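Local coordinates for protein endo-b-1,4-glucanase (Nasutitermes takasagoensis, PDB 1KS8) that belongs to glycosyl hydrolase family 9 and probably cuts internal beta-1,4-glucosidic linkages in cellulose, lichenin and cereal beta-glucans, at residues A[250-255]-A[303-308]; A[389-394]-A[419-424]; A[287-290]-A[296-299]; A[62-67]-A[204-209]. One frame throughout, in Å; residues are numbered along the deposited sequence.

Contact 1. Residues A[250-255]-A[303-308]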
# COMPACT_ATOMS: atom_id res chain seq x y z
N GLY A 250 6.89 0.22 -13.90
CA GLY A 250 6.17 -0.47 -12.85
C GLY A 250 5.77 0.40 -11.67
O GLY A 250 6.20 1.55 -11.53
N LEU A 251 4.91 -0.16 -10.83
CA LEU A 251 4.43 0.51 -9.63
C LEU A 251 4.51 -0.52 -8.51
O LEU A 251 3.83 -1.54 -8.56
CB LEU A 251 2.98 0.96 -9.81
CG LEU A 251 2.30 1.53 -8.56
CD1 LEU A 251 3.01 2.79 -8.11
CD2 LEU A 251 0.83 1.82 -8.86
N ASN A 252 5.35 -0.25 -7.52
CA ASN A 252 5.53 -1.14 -6.39
C ASN A 252 6.02 -0.31 -5.21
O ASN A 252 6.40 0.84 -5.38
CB ASN A 252 6.56 -2.23 -6.72
CG ASN A 252 6.52 -3.40 -5.76
OD1 ASN A 252 7.42 -4.23 -5.73
ND2 ASN A 252 5.46 -3.48 -4.97
N TRP A 253 6.03 -0.90 -4.02
CA TRP A 253 6.48 -0.18 -2.84
C TRP A 253 7.93 0.29 -2.94
O TRP A 253 8.28 1.31 -2.37
CB TRP A 253 6.32 -1.05 -1.58
CG TRP A 253 7.13 -2.31 -1.60
CD1 TRP A 253 6.75 -3.52 -2.08
CD2 TRP A 253 8.49 -2.46 -1.17
NE1 TRP A 253 7.78 -4.42 -1.99
CE2 TRP A 253 8.86 -3.80 -1.43
CE3 TRP A 253 9.43 -1.60 -0.59
CZ2 TRP A 253 10.14 -4.29 -1.13
CZ3 TRP A 253 10.70 -2.09 -0.29
CH2 TRP A 253 11.04 -3.43 -0.56
N ASP A 254 8.76 -0.46 -3.66
CA ASP A 254 10.18 -0.10 -3.79
C ASP A 254 10.59 0.59 -5.09
O ASP A 254 11.69 1.14 -5.17
CB ASP A 254 11.05 -1.34 -3.59
CG ASP A 254 10.79 -2.42 -4.62
OD1 ASP A 254 11.57 -3.40 -4.66
OD2 ASP A 254 9.81 -2.30 -5.38
N SER A 255 9.73 0.54 -6.10
CA SER A 255 10.04 1.17 -7.38
C SER A 255 8.73 1.57 -8.03
O SER A 255 7.89 0.72 -8.32
CB SER A 255 10.80 0.21 -8.28
OG SER A 255 11.17 0.84 -9.50
N THR A 303 2.27 -12.00 -6.49
CA THR A 303 1.90 -12.07 -7.89
C THR A 303 0.64 -11.28 -8.24
O THR A 303 0.64 -10.48 -9.18
CB THR A 303 1.73 -13.54 -8.32
OG1 THR A 303 2.95 -14.25 -8.04
CG2 THR A 303 1.44 -13.64 -9.81
N LEU A 304 -0.44 -11.49 -7.50
CA LEU A 304 -1.67 -10.77 -7.79
C LEU A 304 -1.49 -9.27 -7.55
O LEU A 304 -2.04 -8.45 -8.28
CB LEU A 304 -2.83 -11.32 -6.96
CG LEU A 304 -3.26 -12.73 -7.40
CD1 LEU A 304 -4.19 -13.33 -6.37
CD2 LEU A 304 -3.95 -12.65 -8.76
N ARG A 305 -0.72 -8.92 -6.53
CA ARG A 305 -0.44 -7.52 -6.21
C ARG A 305 0.21 -6.85 -7.42
O ARG A 305 -0.11 -5.71 -7.75
CB ARG A 305 0.47 -7.44 -4.98
CG ARG A 305 1.22 -6.12 -4.77
CD ARG A 305 2.51 -6.06 -5.59
NE ARG A 305 3.42 -7.18 -5.31
CZ ARG A 305 4.25 -7.24 -4.28
NH1 ARG A 305 4.31 -6.26 -3.39
NH2 ARG A 305 5.04 -8.31 -4.13
N HIS A 306 1.14 -7.54 -8.07
CA HIS A 306 1.80 -6.96 -9.23
C HIS A 306 0.81 -6.75 -10.38
O HIS A 306 0.86 -5.73 -11.06
CB HIS A 306 2.96 -7.84 -9.70
CG HIS A 306 4.18 -7.76 -8.83
ND1 HIS A 306 4.85 -6.58 -8.60
CD2 HIS A 306 4.85 -8.72 -8.14
CE1 HIS A 306 5.88 -6.81 -7.80
NE2 HIS A 306 5.90 -8.10 -7.51
N ALA A 307 -0.08 -7.72 -10.59
CA ALA A 307 -1.07 -7.60 -11.66
C ALA A 307 -2.06 -6.48 -11.36
O ALA A 307 -2.46 -5.73 -12.26
CB ALA A 307 -1.81 -8.92 -11.83
N ALA A 308 -2.47 -6.35 -10.10
CA ALA A 308 -3.40 -5.29 -9.73
C ALA A 308 -2.73 -3.92 -9.80
O ALA A 308 -3.36 -2.93 -10.16
CB ALA A 308 -3.95 -5.55 -8.33
O HOH W 1 4.16 -4.06 -9.55
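Arg-305 reaches from the first turn of helix 303-319 to Asn-252 and Trp-253, in the loop that joins helices 229-241 and 257-268 of this family 9 (alpha/alpha)6 barrel. Its CB points at the loop, and CG is placed beside the carbonyl carbon (chi1 161°). The chain then bends at both of the next torsions, which turns CD toward the amide of Asn-252. NE turns back over its own neighbour, lying above the centre of the His-306 ring, and bonds the carbonyl of Gly-302. At the tip, NH2 takes the carbonyl of Trp-301, so the last residues before the helix fix the guanidinium's rotation. That leaves NH1 to face the loop. It comes 4.3 Å from Asn-252 CG, the amide standing over one guanidinium face with the two planes nearly perpendicular, and 3.9 Å from Trp-253 CD1, at the edge of the indole. An arginine suits the place because it is long enough to bend back and still has a nitrogen to send forward; Asp-416, of helix 415-430, touches it as well. The short amide of Asn-252 rests against both the guanidinium and the imidazole, its CG 4.0 Å from His-306 CE1. With an alanine at Asn-252, the guanidinium face would probably lose its cover and a gap would open beside the His-306 edge. The same loop carries Asp-254, a calcium ligand of this protein, although the metal is absent here. One water joins loop to helix, donating to Leu-251 O at 2.7 Å and lying 2.8 Å from His-306 ND1, in the plane of the ring.

Contact 2. Residues A[389-394]-A[419-424]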
# COMPACT_ATOMS: atom_id res chain seq x y z
N GLY A 389 -11.74 -9.29 2.26
CA GLY A 389 -11.05 -8.31 1.43
C GLY A 389 -9.57 -8.48 1.13
O GLY A 389 -9.06 -7.83 0.22
N ALA A 390 -8.89 -9.35 1.86
CA ALA A 390 -7.45 -9.54 1.65
C ALA A 390 -7.08 -10.25 0.35
O ALA A 390 -7.56 -11.35 0.07
CB ALA A 390 -6.85 -10.30 2.83
N LEU A 391 -6.22 -9.61 -0.44
CA LEU A 391 -5.74 -10.18 -1.69
C LEU A 391 -4.48 -10.99 -1.36
O LEU A 391 -3.50 -10.44 -0.85
CB LEU A 391 -5.39 -9.06 -2.68
CG LEU A 391 -4.86 -9.50 -4.06
CD1 LEU A 391 -5.97 -10.20 -4.84
CD2 LEU A 391 -4.37 -8.28 -4.83
N VAL A 392 -4.50 -12.29 -1.64
CA VAL A 392 -3.34 -13.13 -1.35
C VAL A 392 -2.28 -13.06 -2.45
O VAL A 392 -2.50 -12.45 -3.50
CB VAL A 392 -3.74 -14.62 -1.13
CG1 VAL A 392 -4.71 -14.74 0.04
CG2 VAL A 392 -4.34 -15.20 -2.40
N GLY A 393 -1.14 -13.69 -2.20
CA GLY A 393 -0.08 -13.71 -3.19
C GLY A 393 -0.63 -14.24 -4.50
O GLY A 393 -0.41 -13.65 -5.57
N GLY A 394 -1.33 -15.37 -4.44
CA GLY A 394 -1.93 -15.91 -5.64
C GLY A 394 -1.37 -17.21 -6.17
O GLY A 394 -0.59 -17.89 -5.50
N ALA A 419 -3.31 -2.11 -1.83
CA ALA A 419 -3.36 -0.71 -2.24
C ALA A 419 -3.74 -0.46 -3.69
O ALA A 419 -4.76 0.18 -3.97
CB ALA A 419 -2.02 -0.03 -1.92
N GLY A 420 -2.92 -0.94 -4.62
CA GLY A 420 -3.23 -0.76 -6.03
C GLY A 420 -4.58 -1.39 -6.36
O GLY A 420 -5.38 -0.82 -7.09
N PHE A 421 -4.80 -2.57 -5.79
CA PHE A 421 -6.03 -3.34 -5.96
C PHE A 421 -7.25 -2.50 -5.56
O PHE A 421 -8.20 -2.36 -6.34
CB PHE A 421 -5.93 -4.59 -5.08
CG PHE A 421 -7.17 -5.43 -5.04
CD1 PHE A 421 -7.63 -6.09 -6.17
CD2 PHE A 421 -7.85 -5.61 -3.84
CE1 PHE A 421 -8.75 -6.93 -6.11
CE2 PHE A 421 -8.97 -6.44 -3.76
CZ PHE A 421 -9.42 -7.10 -4.90
N GLN A 422 -7.22 -1.92 -4.36
CA GLN A 422 -8.34 -1.12 -3.90
C GLN A 422 -8.57 0.11 -4.76
O GLN A 422 -9.71 0.45 -5.08
CB GLN A 422 -8.14 -0.70 -2.44
CG GLN A 422 -9.38 -0.03 -1.85
CD GLN A 422 -9.28 0.19 -0.36
OE1 GLN A 422 -9.08 -0.75 0.41
NE2 GLN A 422 -9.42 1.44 0.06
N SER A 423 -7.49 0.79 -5.15
CA SER A 423 -7.64 1.97 -5.98
C SER A 423 -8.19 1.60 -7.36
O SER A 423 -8.95 2.37 -7.95
CB SER A 423 -6.29 2.69 -6.10
OG SER A 423 -5.94 3.24 -4.83
N ALA A 424 -7.82 0.43 -7.86
CA ALA A 424 -8.31 -0.03 -9.16
C ALA A 424 -9.81 -0.32 -9.06
O ALA A 424 -10.56 -0.05 -9.99
CB ALA A 424 -7.56 -1.29 -9.59
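Gly-389 opens the segment with its carbonyl set obliquely to the ring of Phe-421, its O 4.2 Å from Phe-421 CE2. Its positive phi would press a CB against the preceding carbonyl, which accounts for glycine. Ala-390 turns its methyl away from helix 415-430, toward Phe-15 of helix 5-18 and Val-413. Asn-418, one turn earlier on helix 415-430 than Gln-422, spans Ala-390 with its side-chain amide: ND2 bonds Gly-389 O and OD1 accepts from Leu-391 N. These two buried backbone atoms are thereby satisfied, and Leu-391 is presented to the helix. With CG anti to the backbone nitrogen (chi1 180°), the leucine sends its branches to the near side of Phe-421. CD2 rests 4.0 Å from Phe-421 CG and equally 4.0 Å from Phe-421 CB, and thus covers the root of the ring, while CD1 lies over one ring face. In this (alpha/alpha)6 barrel the contact binds the long loop between helices 374-377 and 408-411 to helix 415-430. Phe-421 is directed outward from its helix by a similar first torsion, 175°, and also packs on Ala-308, Ile-335 and Leu-339 of two further helices; a flat, wide, apolar ring can serve all of them. Farther along, Gly-394, again at angles suited to glycine, passes its carbonyl O to His-410 ND1.

Contact 3. Residues A[287-290]-A[296-299]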
# COMPACT_ATOMS: atom_id res chain seq x y z
N ASN A 287 3.33 -8.22 -24.47
CA ASN A 287 4.45 -9.14 -24.26
C ASN A 287 4.78 -9.72 -22.89
O ASN A 287 5.33 -10.82 -22.81
CB ASN A 287 5.71 -8.49 -24.84
CG ASN A 287 5.54 -8.10 -26.30
OD1 ASN A 287 5.57 -6.92 -26.65
ND2 ASN A 287 5.36 -9.10 -27.15
N GLN A 288 4.49 -9.00 -21.81
CA GLN A 288 4.80 -9.51 -20.47
C GLN A 288 4.27 -10.93 -20.29
O GLN A 288 3.16 -11.25 -20.72
CB GLN A 288 4.20 -8.60 -19.39
CG GLN A 288 4.30 -9.17 -17.97
CD GLN A 288 5.73 -9.24 -17.45
OE1 GLN A 288 6.10 -10.18 -16.75
NE2 GLN A 288 6.53 -8.24 -17.79
N GLN A 289 5.06 -11.78 -19.64
CA GLN A 289 4.66 -13.16 -19.40
C GLN A 289 3.32 -13.20 -18.68
O GLN A 289 3.07 -12.41 -17.76
CB GLN A 289 5.71 -13.89 -18.55
CG GLN A 289 5.29 -15.31 -18.18
CD GLN A 289 6.35 -16.07 -17.42
OE1 GLN A 289 6.07 -17.09 -16.79
NE2 GLN A 289 7.59 -15.58 -17.49
N LYS A 290 2.47 -14.12 -19.11
CA LYS A 290 1.15 -14.28 -18.51
C LYS A 290 0.91 -15.76 -18.25
O LYS A 290 1.54 -16.61 -18.86
CB LYS A 290 0.07 -13.75 -19.46
CG LYS A 290 0.23 -12.28 -19.81
CD LYS A 290 -0.74 -11.85 -20.89
CE LYS A 290 -0.55 -10.38 -21.24
NZ LYS A 290 0.81 -10.11 -21.79
N LEU A 296 -1.26 -11.52 -15.58
CA LEU A 296 0.09 -11.00 -15.78
C LEU A 296 0.97 -11.66 -14.72
O LEU A 296 0.63 -11.62 -13.54
CB LEU A 296 0.13 -9.49 -15.57
CG LEU A 296 -0.43 -8.59 -16.68
CD1 LEU A 296 -0.56 -7.17 -16.17
CD2 LEU A 296 0.49 -8.65 -17.89
N TYR A 297 2.07 -12.28 -15.12
CA TYR A 297 2.96 -12.91 -14.15
C TYR A 297 4.27 -12.14 -14.15
O TYR A 297 5.17 -12.41 -14.94
CB TYR A 297 3.20 -14.38 -14.50
CG TYR A 297 3.86 -15.15 -13.38
CD1 TYR A 297 5.25 -15.26 -13.30
CD2 TYR A 297 3.10 -15.70 -12.34
CE1 TYR A 297 5.86 -15.91 -12.23
CE2 TYR A 297 3.70 -16.34 -11.26
CZ TYR A 297 5.08 -16.44 -11.21
OH TYR A 297 5.67 -17.06 -10.13
N ILE A 298 4.35 -11.18 -13.24
CA ILE A 298 5.51 -10.30 -13.13
C ILE A 298 6.60 -10.82 -12.20
O ILE A 298 7.79 -10.60 -12.45
CB ILE A 298 5.02 -8.90 -12.69
CG1 ILE A 298 4.15 -8.31 -13.81
CG2 ILE A 298 6.20 -7.99 -12.39
CD1 ILE A 298 3.33 -7.11 -13.40
N ASP A 299 6.21 -11.50 -11.13
CA ASP A 299 7.16 -12.06 -10.18
C ASP A 299 6.43 -13.04 -9.28
O ASP A 299 5.21 -13.00 -9.17
CB ASP A 299 7.79 -10.95 -9.33
CG ASP A 299 8.93 -11.45 -8.46
OD1 ASP A 299 9.88 -12.05 -9.01
OD2 ASP A 299 8.88 -11.25 -7.23
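Lys-290 and Leu-296 form a single beta bridge, their CA atoms 4.4 Å apart, where the chain doubles back after only five intervening residues. The bridge lies in the connection between helices 271-286 and 303-319 of the (alpha/alpha)6 barrel, near the protein surface. Its one direct backbone bond runs from Tyr-297 N to Gln-289 O, 2.8 Å long and almost straight at 168°, with the donor tilted out of the carbonyl plane. Beside this pairing, the CD2 methyl of Leu-296 acts as a shared apolar floor. The Gln-288 side chain crosses that of Leu-296 at about a right angle, bringing its CG within 3.8 Å of Leu-296 CD2, while the aliphatic chain of Lys-290 runs alongside the leucine, its CE 3.9 Å from Leu-296 CD2. Leucine suits this place: its inner side also packs on Ala-310 and Phe-330. On the solvent side, the extended Gln-289 lies beside Tyr-297, pointing the same way, and its amide plane is turned only 29° from the phenol ring. The ammonium group of Lys-290 is turned back toward the carbonyls by a bend at the last torsion (chi4 63°), and NZ bonds those of Leu-284 and Ile-285. Replacing Lys-290 by an alanine would take away the aliphatic chain and the charge, and the carbonyls at the end of helix 271-286 would probably lose their cationic partner. Lys-290 NZ also approaches Gln-288 O along a lone pair, in the carbonyl plane, at 2.8 Å.

Contact 4. Residues A[62-67]-A[204-209]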
# COMPACT_ATOMS: atom_id res chain seq x y z
N GLY A 62 7.50 1.20 8.07
CA GLY A 62 7.17 2.50 7.50
C GLY A 62 7.21 2.70 5.99
O GLY A 62 6.42 3.48 5.46
N PHE A 63 8.12 2.03 5.30
CA PHE A 63 8.23 2.21 3.86
C PHE A 63 6.97 1.68 3.16
O PHE A 63 6.28 2.43 2.47
CB PHE A 63 9.51 1.54 3.36
CG PHE A 63 9.93 1.97 1.97
CD1 PHE A 63 9.59 3.22 1.47
CD2 PHE A 63 10.71 1.13 1.19
CE1 PHE A 63 10.01 3.63 0.20
CE2 PHE A 63 11.14 1.53 -0.08
CZ PHE A 63 10.79 2.78 -0.57
N PRO A 64 6.66 0.38 3.32
CA PRO A 64 5.45 -0.07 2.63
C PRO A 64 4.18 0.58 3.19
O PRO A 64 3.19 0.69 2.48
CB PRO A 64 5.48 -1.59 2.83
CG PRO A 64 6.26 -1.76 4.10
CD PRO A 64 7.37 -0.75 3.93
N MET A 65 4.20 1.01 4.45
CA MET A 65 3.00 1.64 5.01
C MET A 65 2.75 2.98 4.33
O MET A 65 1.61 3.33 4.04
CB MET A 65 3.13 1.86 6.52
CG MET A 65 1.77 1.99 7.20
SD MET A 65 1.79 2.70 8.86
CE MET A 65 2.95 1.60 9.69
N ALA A 66 3.82 3.74 4.10
CA ALA A 66 3.70 5.04 3.44
C ALA A 66 3.24 4.84 2.00
O ALA A 66 2.37 5.56 1.52
CB ALA A 66 5.04 5.77 3.48
N TYR A 67 3.84 3.87 1.32
CA TYR A 67 3.48 3.57 -0.06
C TYR A 67 1.98 3.25 -0.12
O TYR A 67 1.26 3.73 -1.00
CB TYR A 67 4.27 2.36 -0.56
CG TYR A 67 3.66 1.70 -1.78
CD1 TYR A 67 3.85 2.23 -3.06
CD2 TYR A 67 2.84 0.58 -1.64
CE1 TYR A 67 3.23 1.66 -4.17
CE2 TYR A 67 2.21 0.01 -2.74
CZ TYR A 67 2.41 0.55 -4.00
OH TYR A 67 1.77 -0.00 -5.08
N ASN A 204 16.37 -6.76 5.49
CA ASN A 204 15.98 -8.11 5.10
C ASN A 204 14.48 -8.33 4.98
O ASN A 204 14.02 -9.46 4.85
CB ASN A 204 16.58 -9.11 6.08
CG ASN A 204 18.09 -9.05 6.10
OD1 ASN A 204 18.74 -9.32 5.08
ND2 ASN A 204 18.66 -8.69 7.24
N PHE A 205 13.72 -7.24 5.00
CA PHE A 205 12.27 -7.32 4.89
C PHE A 205 11.74 -6.38 3.82
O PHE A 205 10.93 -6.77 2.98
CB PHE A 205 11.64 -7.00 6.25
CG PHE A 205 12.06 -7.95 7.34
CD1 PHE A 205 11.58 -9.26 7.36
CD2 PHE A 205 12.96 -7.55 8.32
CE1 PHE A 205 12.00 -10.15 8.34
CE2 PHE A 205 13.39 -8.43 9.30
CZ PHE A 205 12.91 -9.74 9.32
N TYR A 206 12.20 -5.13 3.85
CA TYR A 206 11.80 -4.12 2.88
C TYR A 206 13.01 -3.27 2.52
O TYR A 206 13.06 -2.07 2.78
CB TYR A 206 10.67 -3.24 3.45
CG TYR A 206 9.34 -3.95 3.46
CD1 TYR A 206 8.59 -4.09 2.29
CD2 TYR A 206 8.85 -4.54 4.63
CE1 TYR A 206 7.39 -4.78 2.28
CE2 TYR A 206 7.65 -5.24 4.62
CZ TYR A 206 6.92 -5.36 3.45
OH TYR A 206 5.72 -6.04 3.45
N ALA A 207 14.00 -3.92 1.92
CA ALA A 207 15.24 -3.26 1.55
C ALA A 207 15.09 -2.14 0.53
O ALA A 207 14.27 -2.22 -0.38
CB ALA A 207 16.24 -4.29 1.03
N SER A 208 15.91 -1.10 0.70
CA SER A 208 15.92 0.03 -0.21
C SER A 208 16.46 -0.45 -1.55
O SER A 208 17.35 -1.30 -1.60
CB SER A 208 16.85 1.13 0.31
OG SER A 208 16.40 1.70 1.52
N ALA A 209 15.92 0.10 -2.63
CA ALA A 209 16.38 -0.23 -3.98
C ALA A 209 17.21 0.98 -4.40
O ALA A 209 18.40 1.07 -4.10
CB ALA A 209 15.20 -0.42 -4.91
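Pro-64 lays its ring over one face of Tyr-206, a CH-pi contact in which Pro-64 CG stands 3.5 Å from the centroid of the phenol ring and only 3° off its normal. The neighbouring carbons spread across the same face: Pro-64 CB is 3.8 Å from Tyr-206 CE1, and Pro-64 CD is 3.8 Å from Tyr-206 CG, nearer the root of the ring. Proline is well suited here, since its first-turn nitrogen needs no hydrogen for helical bonding and its polarised C-H groups favour an electron-rich face. The tyrosine is brought beneath it by a first torsion of -75°, which sets CG opposite the carbonyl carbon. Asp-54 then fixes the far end of the ring by bonding OH, and the rings of Trp-253 and Tyr-206 meet edge-to-face. The backbone joins in more lightly. Tyr-206 O comes to the edge of the Phe-63 ring, near its plane and 4.3 Å from Phe-63 CD2, while its hydrogen bond is with the OH of Tyr-195. Phe-63 also approaches Glu-214 and Asp-254, calcium ligands of this protein, so this aromatic packing borders the calcium site, which is empty of metal in this model. Helix 62-78 begins directly after strand 60-61, and Gly-62 is backbone-bonded to Gly-115 of strand 113-117; from there Phe-63 faces helix 149-165, Met-65 helix 89-106, and Pro-64 meets Asp-416 of helix 415-430.

How the contacts relate
Contacts 2 and 4 are buried, contact 1 is partly buried, and contact 3 lies at the surface, about 21 Å from the chain centre. Chemistry follows place: contact 2 is hydrocarbon packing, contact 4 a CH-pi contact of a proline on a tyrosine face, contact 1 a mixture of flat polar groups and water, and contact 3 backbone pairing. Helix 303-319 links three of them. Leu-304 N is probably hydrogen-bonded to Gly-393 O of contact 2, while Thr-303 CG2 packs on Tyr-297 CD2 of contact 3, which is nested within the loop closed by contact 1. On the other segment of contact 1, Trp-253 joins it to Phe-63 and Tyr-67 of contact 4. Contacts 3 and 4 do not touch.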